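Side-chain contact in SLT domain-containing protein (Bdellovibrio bacteriovorus HD100, PDB 6TAB), which is a lysozyme of altered substrate specificity that facilitates the predator's exit from its prey, probably by cutting peptidoglycan: residues V76-L79 / W80-K83. Residues are numbered along the deposited sequence; the frame is centred on the assembly and turned at random.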
ATOM      1  N   VAL A  76       7.251  15.171   4.279  1.00 13.57           N
ATOM      2  CA  VAL A  76       7.643  13.745   4.086  1.00 13.20           C
ATOM      3  C   VAL A  76       7.649  13.443   2.579  1.00 12.69           C
ATOM      4  O   VAL A  76       6.681  13.770   1.872  1.00 13.84           O
ATOM      5  CB  VAL A  76       6.675  12.815   4.851  1.00 14.85           C
ATOM      6  CG1 VAL A  76       6.924  11.347   4.498  1.00 15.95           C
ATOM      7  CG2 VAL A  76       6.781  13.054   6.368  1.00 17.04           C
ATOM      8  N   ILE A  77       8.765  12.846   2.096  1.00 13.84           N
ATOM      9  CA  ILE A  77       9.001  12.502   0.670  1.00 13.68           C
ATOM     10  C   ILE A  77       9.064  10.989   0.487  1.00 12.97           C
ATOM     11  O   ILE A  77       9.809  10.301   1.212  1.00 13.91           O
ATOM     12  CB  ILE A  77      10.355  13.069   0.193  1.00 17.40           C
ATOM     13  CG1 ILE A  77      10.553  14.510   0.617  1.00 24.52           C
ATOM     14  CG2 ILE A  77      10.538  12.826  -1.297  1.00 16.88           C
ATOM     15  CD1 ILE A  77       9.586  15.412   0.021  1.00 24.75           C
ATOM     16  N   PRO A  78       8.318  10.396  -0.469  1.00 12.70           N
ATOM     17  CA  PRO A  78       8.323   8.942  -0.621  1.00 13.34           C
ATOM     18  C   PRO A  78       9.684   8.393  -1.088  1.00 13.10           C
ATOM     19  O   PRO A  78      10.455   9.069  -1.826  1.00 14.32           O
ATOM     20  CB  PRO A  78       7.236   8.673  -1.698  1.00 13.77           C
ATOM     21  CG  PRO A  78       6.349   9.907  -1.674  1.00 13.80           C
ATOM     22  CD  PRO A  78       7.336  11.030  -1.374  1.00 13.66           C
ATOM     23  N   LEU A  79       9.944   7.122  -0.722  1.00 12.49           N
ATOM     24  CA  LEU A  79      11.243   6.455  -0.988  1.00 12.94           C
ATOM     25  C   LEU A  79      11.517   6.238  -2.482  1.00 14.34           C
ATOM     26  O   LEU A  79      12.709   6.089  -2.857  1.00 15.79           O
ATOM     27  CB  LEU A  79      11.269   5.120  -0.229  1.00 13.85           C
ATOM     28  CG  LEU A  79      11.211   5.211   1.296  1.00 14.90           C
ATOM     29  CD1 LEU A  79      10.985   3.838   1.920  1.00 17.52           C
ATOM     30  CD2 LEU A  79      12.475   5.828   1.858  1.00 16.16           C
ATOM     31  N   TRP A  80      10.488   6.150  -3.339  1.00 14.14           N
ATOM     32  CA  TRP A  80      10.719   5.961  -4.789  1.00 15.03           C
ATOM     33  C   TRP A  80      11.386   7.178  -5.454  1.00 15.94           C
ATOM     34  O   TRP A  80      11.984   7.019  -6.549  1.00 18.66           O
ATOM     35  CB  TRP A  80       9.444   5.503  -5.521  1.00 14.65           C
ATOM     36  CG  TRP A  80       8.206   6.329  -5.292  1.00 14.27           C
ATOM     37  CD1 TRP A  80       8.055   7.670  -5.516  1.00 13.61           C
ATOM     38  CD2 TRP A  80       6.913   5.860  -4.855  1.00 13.22           C
ATOM     39  NE1 TRP A  80       6.779   8.066  -5.219  1.00 14.72           N
ATOM     40  CE2 TRP A  80       6.062   6.983  -4.770  1.00 14.24           C
ATOM     41  CE3 TRP A  80       6.437   4.609  -4.449  1.00 13.84           C
ATOM     42  CZ2 TRP A  80       4.727   6.869  -4.337  1.00 15.14           C
ATOM     43  CZ3 TRP A  80       5.118   4.488  -4.064  1.00 13.97           C
ATOM     44  CH2 TRP A  80       4.284   5.607  -3.977  1.00 14.95           C
ATOM     45  N   GLU A  81      11.333   8.370  -4.835  1.00 14.58           N
ATOM     46  CA  GLU A  81      11.986   9.531  -5.446  1.00 15.73           C
ATOM     47  C   GLU A  81      13.525   9.412  -5.401  1.00 18.33           C
ATOM     48  O   GLU A  81      14.202  10.080  -6.172  1.00 24.13           O
ATOM     49  CB  GLU A  81      11.512  10.858  -4.827  1.00 15.32           C
ATOM     50  CG  GLU A  81      10.018  11.105  -4.988  1.00 15.36           C
ATOM     51  CD  GLU A  81       9.473  12.503  -4.761  1.00 15.73           C
ATOM     52  OE1 GLU A  81      10.287  13.463  -4.601  1.00 18.68           O
ATOM     53  OE2 GLU A  81       8.202  12.624  -4.739  1.00 17.18           O
ATOM     54  N   ASP A  82      14.073   8.561  -4.525  1.00 17.82           N
ATOM     55  CA  ASP A  82      15.522   8.306  -4.391  1.00 19.95           C
ATOM     56  C   ASP A  82      16.030   7.217  -5.394  1.00 24.68           C
ATOM     57  O   ASP A  82      17.235   6.992  -5.538  1.00 32.02           O
ATOM     58  CB  ASP A  82      15.857   7.847  -2.959  1.00 19.70           C
ATOM     59  CG  ASP A  82      15.089   8.499  -1.797  1.00 26.77           C
ATOM     60  OD1 ASP A  82      14.556   9.590  -1.982  1.00 43.96           O
ATOM     61  OD2 ASP A  82      15.071   7.932  -0.686  1.00 27.35           O
ATOM     62  N   LYS A  83      15.121   6.375  -5.907  1.00 26.78           N
ATOM     63  CA  LYS A  83      15.456   5.054  -6.523  1.00 23.80           C
ATOM     64  C   LYS A  83      15.130   5.005  -8.032  1.00 26.95           C
ATOM     65  O   LYS A  83      15.697   4.157  -8.756  1.00 30.63           O
ATOM     66  CB  LYS A  83      14.763   3.890  -5.795  1.00 29.64           C
ATOM     67  CG  LYS A  83      15.061   3.783  -4.297  1.00 36.58           C
ATOM     68  CD  LYS A  83      16.503   3.391  -4.001  1.00 40.56           C
ATOM     69  CE  LYS A  83      16.742   2.934  -2.571  1.00 48.55           C
ATOM     70  NZ  LYS A  83      16.470   1.482  -2.376  1.00 49.16           N
TER
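From P78 onward the chain leaves an extended run and coils into successive i to i+3 turns, overlapping type I beta turns with L79-W80 and then W80-E81 at their corners, ahead of helix 87-101 in this lysozyme-like domain. E81 N donates to P78 O at 3.2 Å and D82 N to L79 O at 3.3 Å. A third bond of the same kind, K83 N to W80 O, continues the series.

The turn illustrates how a proline two residues before a tryptophan can become the floor of its indole. With chi1 at 52°, W80 holds CG between its own backbone N and carbonyl carbon, and the indole folds back over P78. The CB of P78 lies over one face, 3.8 Å from the centroid of the five-membered ring, a CH-pi contact. S91 of helix 87-101 accepts the indole N-H and so holds that edge of the ring, while W90 packs edge-to-face with W80.

E81 reaches back with its chain extended beyond CG, crossing I77 at about a right angle, and converges with the indole N-H on S91. Its carboxylate also bridges R74 and K88 and bonds S91, so the hydroxyl of S91 links both side chains to the helix. The methyl CG2 of I77 rests 3.4 Å from E81 OE1.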